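Local coordinates for protein CRISPR-associated endoribonuclease Cse3 (Thermus thermophilus, PDB 2Y8W) that processes CRISPR transcripts as an endoribonuclease, cutting precursor RNA into crRNA and keeping hold of the product for antiviral defence, at residues Glu46-Arg51 with Val63-Leu68; Asn25-His30 with Lys204-Gly209. One frame throughout, in Å; residues are numbered along the deposited sequence.

Contact 1: Glu46-Arg51 with Val63-Leu68; sequences ERLLWR and VLVQTL. With nucleotides of chain B.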
ATOM      1  N   GLU A  46      -2.328  13.597  -7.689  1.00 14.37           N
ATOM      2  CA  GLU A  46      -1.478  12.546  -7.139  1.00 10.70           C
ATOM      3  C   GLU A  46      -2.217  11.670  -6.140  1.00 11.25           C
ATOM      4  O   GLU A  46      -3.129  12.124  -5.431  1.00 14.00           O
ATOM      5  CB  GLU A  46      -0.223  13.159  -6.495  1.00 15.22           C
ATOM      6  CG  GLU A  46       0.810  12.153  -5.973  1.00 16.26           C
ATOM      7  CD  GLU A  46       1.276  11.186  -7.039  1.00 13.99           C
ATOM      8  OE1 GLU A  46       2.204  11.524  -7.815  1.00 10.58           O
ATOM      9  OE2 GLU A  46       0.711  10.076  -7.094  1.00 11.04           O
ATOM     10  N   ARG A  47      -1.829  10.399  -6.124  1.00  8.05           N
ATOM     11  CA  ARG A  47      -2.237   9.460  -5.093  1.00 11.03           C
ATOM     12  C   ARG A  47      -1.013   8.602  -4.794  1.00  9.40           C
ATOM     13  O   ARG A  47      -0.756   7.612  -5.491  1.00 13.00           O
ATOM     14  CB  ARG A  47      -3.385   8.583  -5.581  1.00 10.99           C
ATOM     15  CG  ARG A  47      -3.603   7.292  -4.775  1.00 17.55           C
ATOM     16  CD  ARG A  47      -4.226   7.534  -3.401  1.00 10.24           C
ATOM     17  NE  ARG A  47      -3.236   7.869  -2.369  1.00  8.48           N
ATOM     18  CZ  ARG A  47      -3.567   8.265  -1.141  1.00 11.12           C
ATOM     19  NH1 ARG A  47      -4.853   8.392  -0.821  1.00  7.40           N
ATOM     20  NH2 ARG A  47      -2.621   8.547  -0.245  1.00  8.36           N
ATOM     21  N   LEU A  48      -0.227   9.011  -3.800  1.00  7.25           N
ATOM     22  CA  LEU A  48       0.966   8.247  -3.447  1.00  8.35           C
ATOM     23  C   LEU A  48       0.531   7.024  -2.673  1.00 10.07           C
ATOM     24  O   LEU A  48      -0.349   7.100  -1.812  1.00  9.79           O
ATOM     25  CB  LEU A  48       1.945   9.078  -2.612  1.00 10.95           C
ATOM     26  CG  LEU A  48       3.348   8.461  -2.455  1.00 11.32           C
ATOM     27  CD1 LEU A  48       4.415   9.543  -2.358  1.00 19.09           C
ATOM     28  CD2 LEU A  48       3.403   7.564  -1.241  1.00 16.21           C
ATOM     29  N   LEU A  49       1.131   5.884  -3.000  1.00  4.82           N
ATOM     30  CA  LEU A  49       0.885   4.666  -2.255  1.00  3.56           C
ATOM     31  C   LEU A  49       2.236   4.052  -1.991  1.00  9.78           C
ATOM     32  O   LEU A  49       3.149   4.227  -2.782  1.00  9.07           O
ATOM     33  CB  LEU A  49       0.060   3.695  -3.100  1.00  5.06           C
ATOM     34  CG  LEU A  49      -1.331   4.158  -3.525  1.00  4.80           C
ATOM     35  CD1 LEU A  49      -1.921   3.147  -4.506  1.00  5.71           C
ATOM     36  CD2 LEU A  49      -2.209   4.316  -2.290  1.00  8.04           C
ATOM     37  N   TRP A  50       2.373   3.321  -0.894  1.00  7.03           N
ATOM     38  CA  TRP A  50       3.642   2.666  -0.624  1.00  5.89           C
ATOM     39  C   TRP A  50       3.422   1.399   0.184  1.00  8.72           C
ATOM     40  O   TRP A  50       2.370   1.212   0.805  1.00  6.75           O
ATOM     41  CB  TRP A  50       4.618   3.608   0.102  1.00  3.50           C
ATOM     42  CG  TRP A  50       4.076   4.205   1.360  1.00 15.27           C
ATOM     43  CD1 TRP A  50       3.252   5.298   1.476  1.00 17.29           C
ATOM     44  CD2 TRP A  50       4.343   3.765   2.681  1.00 13.51           C
ATOM     45  NE1 TRP A  50       2.986   5.550   2.797  1.00 22.00           N
ATOM     46  CE2 TRP A  50       3.642   4.618   3.560  1.00 16.81           C
ATOM     47  CE3 TRP A  50       5.098   2.717   3.215  1.00  8.19           C
ATOM     48  CZ2 TRP A  50       3.680   4.464   4.936  1.00 14.10           C
ATOM     49  CZ3 TRP A  50       5.134   2.558   4.582  1.00 13.45           C
ATOM     50  CH2 TRP A  50       4.428   3.426   5.432  1.00 26.75           C
ATOM     51  N   ARG A  51       4.417   0.527   0.165  1.00  5.10           N
ATOM     52  CA  ARG A  51       4.400  -0.631   1.052  1.00  6.39           C
ATOM     53  C   ARG A  51       5.801  -0.874   1.587  1.00  5.56           C
ATOM     54  O   ARG A  51       6.778  -0.873   0.826  1.00  8.65           O
ATOM     55  CB  ARG A  51       3.898  -1.882   0.324  1.00  9.08           C
ATOM     56  CG  ARG A  51       3.931  -3.159   1.193  1.00  6.26           C
ATOM     57  CD  ARG A  51       3.421  -4.394   0.441  1.00  5.86           C
ATOM     58  NE  ARG A  51       4.230  -4.679  -0.741  1.00  6.14           N
ATOM     59  CZ  ARG A  51       3.828  -4.471  -1.991  1.00 10.25           C
ATOM     60  NH1 ARG A  51       2.608  -3.999  -2.225  1.00  8.70           N
ATOM     61  NH2 ARG A  51       4.647  -4.735  -3.006  1.00  6.37           N
ATOM     62  N   VAL A  63      11.266  -0.231   0.777  1.00  6.80           N
ATOM     63  CA  VAL A  63       9.974   0.427   0.644  1.00  6.77           C
ATOM     64  C   VAL A  63       9.668   0.654  -0.830  1.00 10.81           C
ATOM     65  O   VAL A  63      10.449   1.292  -1.546  1.00 11.34           O
ATOM     66  CB  VAL A  63       9.956   1.793   1.343  1.00  7.58           C
ATOM     67  CG1 VAL A  63       8.621   2.480   1.121  1.00  9.51           C
ATOM     68  CG2 VAL A  63      10.242   1.654   2.851  1.00  9.62           C
ATOM     69  N   LEU A  64       8.533   0.135  -1.283  1.00  8.76           N
ATOM     70  CA  LEU A  64       8.104   0.326  -2.660  1.00 11.85           C
ATOM     71  C   LEU A  64       7.141   1.501  -2.696  1.00  9.77           C
ATOM     72  O   LEU A  64       6.176   1.540  -1.941  1.00  8.18           O
ATOM     73  CB  LEU A  64       7.402  -0.932  -3.183  1.00  7.09           C
ATOM     74  CG  LEU A  64       6.991  -0.894  -4.653  1.00 12.59           C
ATOM     75  CD1 LEU A  64       8.221  -0.823  -5.569  1.00 16.15           C
ATOM     76  CD2 LEU A  64       6.099  -2.094  -5.025  1.00 10.06           C
ATOM     77  N   VAL A  65       7.397   2.457  -3.572  1.00  4.67           N
ATOM     78  CA  VAL A  65       6.551   3.640  -3.631  1.00  7.72           C
ATOM     79  C   VAL A  65       5.975   3.765  -5.025  1.00  7.11           C
ATOM     80  O   VAL A  65       6.711   3.775  -6.000  1.00  9.60           O
ATOM     81  CB  VAL A  65       7.318   4.931  -3.295  1.00 12.08           C
ATOM     82  CG1 VAL A  65       6.337   6.102  -3.172  1.00  9.78           C
ATOM     83  CG2 VAL A  65       8.118   4.772  -2.006  1.00 10.45           C
ATOM     84  N   GLN A  66       4.653   3.847  -5.109  1.00  6.74           N
ATOM     85  CA  GLN A  66       3.987   4.094  -6.372  1.00  8.02           C
ATOM     86  C   GLN A  66       3.423   5.501  -6.395  1.00 12.66           C
ATOM     87  O   GLN A  66       2.771   5.924  -5.442  1.00  6.33           O
ATOM     88  CB  GLN A  66       2.834   3.120  -6.572  1.00  7.09           C
ATOM     89  CG  GLN A  66       2.168   3.275  -7.920  1.00  8.56           C
ATOM     90  CD  GLN A  66       1.104   2.223  -8.159  1.00 11.92           C
ATOM     91  OE1 GLN A  66       1.402   1.110  -8.587  1.00 11.55           O
ATOM     92  NE2 GLN A  66      -0.143   2.572  -7.875  1.00 10.60           N
ATOM     93  N   THR A  67       3.654   6.207  -7.494  1.00  9.03           N
ATOM     94  CA  THR A  67       3.099   7.541  -7.670  1.00  9.05           C
ATOM     95  C   THR A  67       2.495   7.685  -9.069  1.00 12.99           C
ATOM     96  O   THR A  67       2.895   6.992 -10.007  1.00 12.88           O
ATOM     97  CB  THR A  67       4.174   8.631  -7.426  1.00  7.90           C
ATOM     98  OG1 THR A  67       5.305   8.389  -8.275  1.00  9.02           O
ATOM     99  CG2 THR A  67       4.635   8.604  -5.975  1.00  6.81           C
ATOM    100  N   LEU A  68       1.515   8.573  -9.200  1.00 16.99           N
ATOM    101  CA  LEU A  68       0.870   8.808 -10.485  1.00  6.76           C
ATOM    102  C   LEU A  68       1.725   9.750 -11.304  1.00 12.22           C
ATOM    103  O   LEU A  68       1.691   9.728 -12.533  1.00 11.00           O
ATOM    104  CB  LEU A  68      -0.519   9.397 -10.287  1.00  9.59           C
ATOM    105  CG  LEU A  68      -1.460   8.503  -9.472  1.00 11.68           C
ATOM    106  CD1 LEU A  68      -2.879   9.053  -9.495  1.00 14.90           C
ATOM    107  CD2 LEU A  68      -1.420   7.070  -9.989  1.00 14.27           C
TER
ATOM    108  P    DG B  17      -4.694  11.082   1.788  1.00 11.20           P
ATOM    109  OP1  DG B  17      -3.644  11.803   1.036  1.00 11.82           O
ATOM    110  OP2  DG B  17      -4.762   9.604   1.686  1.00  9.57           O
ATOM    111  O5'  DG B  17      -4.617  11.403   3.339  1.00 11.23           O
ATOM    112  C5'  DG B  17      -4.561  12.717   3.835  1.00 13.32           C
ATOM    113  C4'  DG B  17      -4.681  12.728   5.340  1.00 11.67           C
ATOM    114  O4'  DG B  17      -5.873  11.983   5.754  1.00 11.00           O
ATOM    115  C3'  DG B  17      -3.589  12.081   6.182  1.00 20.79           C
ATOM    116  O3'  DG B  17      -2.394  12.794   6.407  1.00 22.21           O
ATOM    117  C2'  DG B  17      -4.288  11.874   7.504  1.00 26.93           C
ATOM    118  C1'  DG B  17      -5.696  11.542   7.087  1.00 16.75           C
ATOM    119  N9   DG B  17      -6.058  10.142   7.378  1.00 12.93           N
ATOM    120  C8   DG B  17      -6.087   9.011   6.599  1.00  9.48           C
ATOM    121  N7   DG B  17      -6.468   7.963   7.302  1.00 11.36           N
ATOM    122  C5   DG B  17      -6.676   8.448   8.597  1.00  7.68           C
ATOM    123  C6   DG B  17      -7.083   7.817   9.804  1.00  9.94           C
ATOM    124  O6   DG B  17      -7.364   6.632   9.977  1.00  8.77           O
ATOM    125  N1   DG B  17      -7.162   8.703  10.883  1.00  9.84           N
ATOM    126  C2   DG B  17      -6.884  10.041  10.827  1.00 11.97           C
ATOM    127  N2   DG B  17      -7.014  10.743  11.971  1.00 11.71           N
ATOM    128  N3   DG B  17      -6.497  10.641   9.709  1.00 12.21           N
ATOM    129  C4   DG B  17      -6.417   9.794   8.651  1.00 14.47           C
ATOM    130  P     G B  16      -8.442   7.632  -0.772  1.00  9.32           P
ATOM    131  OP1   G B  16      -7.419   7.786  -1.840  1.00 10.92           O
ATOM    132  OP2   G B  16      -8.460   6.384   0.030  1.00 10.34           O
ATOM    133  O5'   G B  16      -8.403   8.874   0.205  1.00  8.95           O
ATOM    134  C5'   G B  16      -8.410  10.192  -0.298  1.00  9.40           C
ATOM    135  C4'   G B  16      -8.460  11.192   0.818  1.00 11.35           C
ATOM    136  O4'   G B  16      -9.632  10.956   1.638  1.00 10.68           O
ATOM    137  C3'   G B  16      -7.324  11.139   1.829  1.00  9.00           C
ATOM    138  O3'   G B  16      -6.117  11.690   1.338  1.00 12.70           O
ATOM    139  C2'   G B  16      -7.929  11.920   2.982  1.00 10.01           C
ATOM    140  O2'   G B  16      -7.962  13.306   2.672  1.00 10.33           O
ATOM    141  C1'   G B  16      -9.367  11.392   2.958  1.00 10.96           C
ATOM    142  N9    G B  16      -9.540  10.256   3.876  1.00  8.36           N
ATOM    143  C8    G B  16      -9.647   8.908   3.588  1.00 11.49           C
ATOM    144  N7    G B  16      -9.765   8.180   4.669  1.00 10.36           N
ATOM    145  C5    G B  16      -9.741   9.105   5.719  1.00  7.85           C
ATOM    146  C6    G B  16      -9.821   8.931   7.123  1.00 12.01           C
ATOM    147  O6    G B  16      -9.948   7.885   7.764  1.00 13.28           O
ATOM    148  N1    G B  16      -9.739  10.147   7.794  1.00 11.55           N
ATOM    149  C2    G B  16      -9.592  11.384   7.198  1.00 12.59           C
ATOM    150  N2    G B  16      -9.521  12.456   8.001  1.00  8.49           N
ATOM    151  N3    G B  16      -9.516  11.561   5.895  1.00 12.61           N
ATOM    152  C4    G B  16      -9.592  10.384   5.232  1.00  9.85           C
TER
HETATM  153  O   HOH W   1      -0.754   5.345  -7.055  1.00 10.04           O
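Leu-49, Trp-50 and Arg-51 pair with Gln-66, Val-65 and Leu-64 in the antiparallel hairpin of strands 49-52 and 62-67. The short strand axes pass 4.7 Å apart. Leu-49/Gln-66 and Arg-51/Leu-64 are hydrogen-bonded pairs, whereas Trp-50/Val-65 is a non-hydrogen-bonded pair, its CA atoms 4.3 Å apart. Leu-48 CD2 meets Val-65 CG1 at 3.8 Å, and its CD1 lies beside Thr-67 CG2. Across the sheet from Trp-50 and Val-65, Leu-49 and Gln-66 run side by side; a water joins Gln-66 NE2 to Arg-47 O, and NE2 also donates to Leu-196 O. Beyond the strand, Glu-46 closes the pairing with its side chain: bent at chi2 (56°), it brings OE2 to Leu-68 N at 2.7 Å, an almost straight bond (176°) to the syn lone pair. The same oxygen receives Arg-47 N on its anti side. Arg-47 turns from the hairpin to the nucleic acid. NE and NH2 grip Leu-48 O side-on, fixing the guanidinium, whose NH1 reaches G16 OP1 and DG17 OP2 of chain B, both at 2.8 Å and in the guanidinium plane. NH2 adds a longer bond to DG17 OP2. Strand 62-67 also pairs with strand 5-12, giving the 2-3-1-4 strand order of a ferredoxin-like (RRM-like) sheet, the fold typical of Cas6 proteins.

Contact 2: Asn25-His30 with Lys204-Gly209; sequences NPYEMH and KALGLG. With nucleotides of chain B.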
ATOM      1  N   ASN A  25       6.921   4.452  12.207  1.00 11.60           N
ATOM      2  CA  ASN A  25       5.719   5.275  12.204  1.00 10.61           C
ATOM      3  C   ASN A  25       5.257   5.575  10.784  1.00  9.96           C
ATOM      4  O   ASN A  25       5.780   6.487  10.140  1.00 11.97           O
ATOM      5  CB  ASN A  25       5.959   6.583  12.964  1.00  8.14           C
ATOM      6  CG  ASN A  25       4.687   7.394  13.141  1.00 12.54           C
ATOM      7  OD1 ASN A  25       3.798   7.359  12.292  1.00 18.27           O
ATOM      8  ND2 ASN A  25       4.596   8.126  14.242  1.00 12.43           N
ATOM      9  N   PRO A  26       4.274   4.806  10.290  1.00 13.89           N
ATOM     10  CA  PRO A  26       3.788   4.969   8.917  1.00 11.93           C
ATOM     11  C   PRO A  26       3.301   6.369   8.619  1.00  9.75           C
ATOM     12  O   PRO A  26       3.348   6.803   7.469  1.00 10.93           O
ATOM     13  CB  PRO A  26       2.622   3.982   8.841  1.00 11.43           C
ATOM     14  CG  PRO A  26       2.970   2.933   9.846  1.00 15.76           C
ATOM     15  CD  PRO A  26       3.654   3.651  10.966  1.00 13.30           C
ATOM     16  N   TYR A  27       2.802   7.067   9.630  1.00 13.35           N
ATOM     17  CA  TYR A  27       2.387   8.446   9.417  1.00 11.24           C
ATOM     18  C   TYR A  27       3.589   9.364   9.145  1.00 11.18           C
ATOM     19  O   TYR A  27       3.512  10.255   8.299  1.00  9.13           O
ATOM     20  CB  TYR A  27       1.554   8.965  10.581  1.00 11.10           C
ATOM     21  CG  TYR A  27       1.134  10.392  10.371  1.00 13.95           C
ATOM     22  CD1 TYR A  27       0.106  10.705   9.499  1.00 16.51           C
ATOM     23  CD2 TYR A  27       1.784  11.431  11.023  1.00 19.72           C
ATOM     24  CE1 TYR A  27      -0.277  12.016   9.290  1.00 19.52           C
ATOM     25  CE2 TYR A  27       1.409  12.744  10.820  1.00 21.74           C
ATOM     26  CZ  TYR A  27       0.376  13.028   9.952  1.00 20.12           C
ATOM     27  OH  TYR A  27      -0.004  14.334   9.745  1.00 26.91           O
ATOM     28  N   GLU A  28       4.699   9.147   9.845  1.00  8.30           N
ATOM     29  CA  GLU A  28       5.918   9.919   9.554  1.00  7.75           C
ATOM     30  C   GLU A  28       6.464   9.536   8.178  1.00  8.16           C
ATOM     31  O   GLU A  28       6.955  10.393   7.442  1.00 10.84           O
ATOM     32  CB  GLU A  28       6.988   9.768  10.644  1.00 10.13           C
ATOM     33  CG  GLU A  28       6.587  10.344  12.009  1.00 16.78           C
ATOM     34  CD  GLU A  28       6.411  11.867  12.001  1.00 21.31           C
ATOM     35  OE1 GLU A  28       6.910  12.527  11.069  1.00 17.59           O
ATOM     36  OE2 GLU A  28       5.775  12.409  12.933  1.00 21.85           O
ATOM     37  N   MET A  29       6.360   8.257   7.824  1.00  9.43           N
ATOM     38  CA  MET A  29       6.750   7.816   6.481  1.00  9.01           C
ATOM     39  C   MET A  29       5.969   8.580   5.414  1.00 10.30           C
ATOM     40  O   MET A  29       6.535   9.052   4.426  1.00  9.09           O
ATOM     41  CB  MET A  29       6.534   6.310   6.314  1.00  8.89           C
ATOM     42  CG  MET A  29       6.900   5.791   4.921  1.00  7.44           C
ATOM     43  SD  MET A  29       8.678   5.794   4.594  1.00 14.00           S
ATOM     44  CE  MET A  29       9.167   4.258   5.390  1.00  8.66           C
ATOM     45  N   HIS A  30       4.659   8.676   5.613  1.00 10.33           N
ATOM     46  CA  HIS A  30       3.771   9.480   4.775  1.00  8.68           C
ATOM     47  C   HIS A  30       4.309  10.901   4.610  1.00  8.52           C
ATOM     48  O   HIS A  30       4.305  11.465   3.506  1.00 10.33           O
ATOM     49  CB  HIS A  30       2.374   9.511   5.423  1.00 12.22           C
ATOM     50  CG  HIS A  30       1.477  10.599   4.913  1.00 14.60           C
ATOM     51  ND1 HIS A  30       0.956  10.599   3.639  1.00 20.17           N
ATOM     52  CD2 HIS A  30       0.983  11.706   5.524  1.00 16.18           C
ATOM     53  CE1 HIS A  30       0.195  11.669   3.475  1.00 16.32           C
ATOM     54  NE2 HIS A  30       0.194  12.356   4.602  1.00 17.15           N
ATOM     55  N   LYS A 204      -4.558   4.465   3.189  1.00  8.92           N
ATOM     56  CA  LYS A 204      -3.626   4.628   2.067  1.00 10.11           C
ATOM     57  C   LYS A 204      -2.459   5.552   2.416  1.00 14.11           C
ATOM     58  O   LYS A 204      -1.358   5.394   1.895  1.00 17.12           O
ATOM     59  CB  LYS A 204      -4.355   5.087   0.796  1.00  8.01           C
ATOM     60  CG  LYS A 204      -5.437   4.104   0.309  1.00  9.86           C
ATOM     61  CD  LYS A 204      -5.990   4.490  -1.075  1.00  8.11           C
ATOM     62  CE  LYS A 204      -7.189   3.627  -1.456  1.00 10.23           C
ATOM     63  NZ  LYS A 204      -8.346   3.835  -0.523  1.00  8.03           N
ATOM     64  N   ALA A 205      -2.690   6.506   3.310  1.00 12.40           N
ATOM     65  CA  ALA A 205      -1.620   7.412   3.727  1.00 14.99           C
ATOM     66  C   ALA A 205      -0.682   6.750   4.737  1.00 20.01           C
ATOM     67  O   ALA A 205       0.290   7.348   5.183  1.00 30.93           O
ATOM     68  CB  ALA A 205      -2.201   8.687   4.300  1.00 11.65           C
ATOM     69  N   LEU A 206      -0.976   5.506   5.093  1.00  8.88           N
ATOM     70  CA  LEU A 206      -0.224   4.813   6.129  1.00  6.68           C
ATOM     71  C   LEU A 206       0.467   3.551   5.620  1.00 10.74           C
ATOM     72  O   LEU A 206       0.829   2.670   6.409  1.00 11.15           O
ATOM     73  CB  LEU A 206      -1.172   4.427   7.259  1.00 11.74           C
ATOM     74  CG  LEU A 206      -1.930   5.616   7.833  1.00 16.76           C
ATOM     75  CD1 LEU A 206      -2.989   5.128   8.810  1.00 20.59           C
ATOM     76  CD2 LEU A 206      -0.951   6.579   8.501  1.00 17.85           C
ATOM     77  N   GLY A 207       0.647   3.460   4.308  1.00  8.73           N
ATOM     78  CA  GLY A 207       1.369   2.341   3.726  1.00  8.45           C
ATOM     79  C   GLY A 207       0.498   1.110   3.563  1.00  4.24           C
ATOM     80  O   GLY A 207       0.996  -0.012   3.534  1.00  6.63           O
ATOM     81  N   LEU A 208      -0.801   1.330   3.446  1.00  5.01           N
ATOM     82  CA  LEU A 208      -1.747   0.259   3.176  1.00  7.61           C
ATOM     83  C   LEU A 208      -2.372   0.544   1.827  1.00  3.47           C
ATOM     84  O   LEU A 208      -2.359   1.692   1.356  1.00  7.52           O
ATOM     85  CB  LEU A 208      -2.831   0.235   4.261  1.00  6.37           C
ATOM     86  CG  LEU A 208      -2.241   0.089   5.669  1.00  6.62           C
ATOM     87  CD1 LEU A 208      -3.320   0.137   6.748  1.00 12.02           C
ATOM     88  CD2 LEU A 208      -1.438  -1.204   5.765  1.00  7.11           C
ATOM     89  N   GLY A 209      -2.914  -0.496   1.197  1.00  8.46           N
ATOM     90  CA  GLY A 209      -3.722  -0.316   0.004  1.00  9.44           C
ATOM     91  C   GLY A 209      -3.012  -0.472  -1.334  1.00 10.28           C
ATOM     92  O   GLY A 209      -3.668  -0.511  -2.374  1.00  6.69           O
TER
ATOM     93  P     A B  18      -2.264  14.378   6.162  1.00 31.61           P
ATOM     94  OP1   A B  18      -3.478  15.038   6.696  1.00 32.61           O
ATOM     95  OP2   A B  18      -1.913  14.569   4.729  1.00 31.22           O
ATOM     96  O5'   A B  18      -1.019  14.734   7.071  1.00 21.13           O
ATOM     97  C5'   A B  18      -0.394  15.992   6.985  1.00 20.93           C
ATOM     98  C4'   A B  18       1.073  15.842   6.705  1.00 17.13           C
ATOM     99  O4'   A B  18       1.260  15.180   5.430  1.00 14.36           O
ATOM    100  C3'   A B  18       1.843  17.135   6.593  1.00 16.76           C
ATOM    101  O3'   A B  18       2.262  17.611   7.859  1.00 14.58           O
ATOM    102  C2'   A B  18       2.998  16.787   5.659  1.00 19.46           C
ATOM    103  O2'   A B  18       4.072  16.203   6.385  1.00 16.65           O
ATOM    104  C1'   A B  18       2.371  15.714   4.760  1.00 11.73           C
ATOM    105  N9    A B  18       1.908  16.254   3.472  1.00 14.81           N
ATOM    106  C8    A B  18       0.621  16.239   2.993  1.00 12.02           C
ATOM    107  N7    A B  18       0.508  16.758   1.798  1.00 16.80           N
ATOM    108  C5    A B  18       1.809  17.126   1.471  1.00 15.76           C
ATOM    109  C6    A B  18       2.367  17.729   0.330  1.00 17.45           C
ATOM    110  N6    A B  18       1.640  18.099  -0.730  1.00 18.77           N
ATOM    111  N1    A B  18       3.703  17.959   0.326  1.00 13.84           N
ATOM    112  C2    A B  18       4.431  17.596   1.389  1.00 16.71           C
ATOM    113  N3    A B  18       4.018  17.016   2.518  1.00 15.72           N
ATOM    114  C4    A B  18       2.688  16.808   2.492  1.00 17.45           C
ATOM    115  P     G B  20       7.546  22.588   6.739  1.00 21.62           P
ATOM    116  OP1   G B  20       7.028  23.682   7.604  1.00 19.82           O
ATOM    117  OP2   G B  20       8.828  22.800   6.015  1.00 19.24           O
ATOM    118  O5'   G B  20       7.598  21.222   7.558  1.00 22.99           O
ATOM    119  C5'   G B  20       7.995  21.201   8.919  1.00 28.33           C
ATOM    120  C4'   G B  20       7.404  20.025   9.657  1.00 23.46           C
ATOM    121  O4'   G B  20       7.605  18.816   8.871  1.00 21.13           O
ATOM    122  C3'   G B  20       8.029  19.751  11.019  1.00 27.24           C
ATOM    123  O3'   G B  20       7.050  19.169  11.881  1.00 17.53           O
ATOM    124  C2'   G B  20       9.101  18.720  10.685  1.00 31.70           C
ATOM    125  O2'   G B  20       9.508  17.922  11.779  1.00 33.33           O
ATOM    126  C1'   G B  20       8.405  17.897   9.597  1.00 23.98           C
ATOM    127  N9    G B  20       9.315  17.264   8.640  1.00 26.79           N
ATOM    128  C8    G B  20      10.202  17.927   7.822  1.00 23.79           C
ATOM    129  N7    G B  20      10.874  17.137   7.030  1.00 20.89           N
ATOM    130  C5    G B  20      10.378  15.867   7.326  1.00 23.00           C
ATOM    131  C6    G B  20      10.723  14.602   6.782  1.00 19.67           C
ATOM    132  O6    G B  20      11.558  14.348   5.905  1.00 21.65           O
ATOM    133  N1    G B  20       9.990  13.570   7.363  1.00 14.90           N
ATOM    134  C2    G B  20       9.037  13.732   8.348  1.00 19.54           C
ATOM    135  N2    G B  20       8.442  12.608   8.789  1.00 13.79           N
ATOM    136  N3    G B  20       8.706  14.908   8.867  1.00 21.02           N
ATOM    137  C4    G B  20       9.409  15.927   8.315  1.00 23.84           C
ATOM    138  P     G B  16      -8.442   7.632  -0.772  1.00  9.32           P
ATOM    139  OP1   G B  16      -7.419   7.786  -1.840  1.00 10.92           O
ATOM    140  OP2   G B  16      -8.460   6.384   0.030  1.00 10.34           O
ATOM    141  O5'   G B  16      -8.403   8.874   0.205  1.00  8.95           O
ATOM    142  C5'   G B  16      -8.410  10.192  -0.298  1.00  9.40           C
ATOM    143  C4'   G B  16      -8.460  11.192   0.818  1.00 11.35           C
ATOM    144  O4'   G B  16      -9.632  10.956   1.638  1.00 10.68           O
ATOM    145  C3'   G B  16      -7.324  11.139   1.829  1.00  9.00           C
ATOM    146  O3'   G B  16      -6.117  11.690   1.338  1.00 12.70           O
ATOM    147  C2'   G B  16      -7.929  11.920   2.982  1.00 10.01           C
ATOM    148  O2'   G B  16      -7.962  13.306   2.672  1.00 10.33           O
ATOM    149  C1'   G B  16      -9.367  11.392   2.958  1.00 10.96           C
ATOM    150  N9    G B  16      -9.540  10.256   3.876  1.00  8.36           N
ATOM    151  C8    G B  16      -9.647   8.908   3.588  1.00 11.49           C
ATOM    152  N7    G B  16      -9.765   8.180   4.669  1.00 10.36           N
ATOM    153  C5    G B  16      -9.741   9.105   5.719  1.00  7.85           C
ATOM    154  C6    G B  16      -9.821   8.931   7.123  1.00 12.01           C
ATOM    155  O6    G B  16      -9.948   7.885   7.764  1.00 13.28           O
ATOM    156  N1    G B  16      -9.739  10.147   7.794  1.00 11.55           N
ATOM    157  C2    G B  16      -9.592  11.384   7.198  1.00 12.59           C
ATOM    158  N2    G B  16      -9.521  12.456   8.001  1.00  8.49           N
ATOM    159  N3    G B  16      -9.516  11.561   5.895  1.00 12.61           N
ATOM    160  C4    G B  16      -9.592  10.384   5.232  1.00  9.85           C
TER
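Backbones of Pro-26 and Leu-206 come within 4.9 Å, CA to CA, where the first turn of helix 26-34 meets the glycine-rich loop 204-209, and no hydrogen bond crosses between them. Pro-26 CB rests on Leu-206 O at 3.3 Å, while Leu-206 CD2 reaches the N-terminal turn beside Tyr-27 CA and lies near the plane of the tyrosine ring, at its edge. Ala-205 packs against His-30 in two ways. Its methyl CB sits over one face of the imidazole in a CH-pi contact, 4.0 Å from the ring centroid and offset toward the rim; its carbonyl O presses to 3.0 Å from His-30 CB and is buried without a polar partner. With CG anti to the backbone N (chi1 163°), the His-30 ring extends to chain B, where NE2 donates to A18 OP2 at 3.1 Å and 158°, the phosphate oxygen lying in the ring plane. Tyr-27, also extended at chi1 (179°), places its OH 2.9 Å from A18 O5', to which it donates. These two side chains thus approach the phosphate group that joins A18 to DG17, a 2'-deoxy nucleotide. On the far side of the helix start, Glu-28 OE1 accepts from G20 N2 of chain B and forms a salt bridge with Arg-31. Lys-204 NZ holds G16 OP2 at 2.6 Å and donates to Gly-201 O. Tyr-27 is inferred to stabilise the transition-state intermediate. A helix start set against a glycine-rich loop, both facing the RNA backbone, is characteristic of the Cas6 endoribonuclease active site.

How the contacts relate
Both contacts are buried, their centres 10 Å apart, and contact 1 is nested within the chain loop that contact 2 closes. Contact 1 belongs to the four-stranded sheet and is held mainly by regular backbone bonds; contact 2 joins a helix to a distant loop by van der Waals and CH-pi packing. The Trp-50 indole connects them: CE2 lies 3.2 Å from Gly-207 CA, and CH2 lies 3.5 Å from Met-29 CG, so the tryptophan fills the junction of sheet, helix and loop. Toward chain B their chemistry converges, Arg-47 and Lys-204 both gripping the G16 phosphate, while Tyr-27 and His-30 address A18.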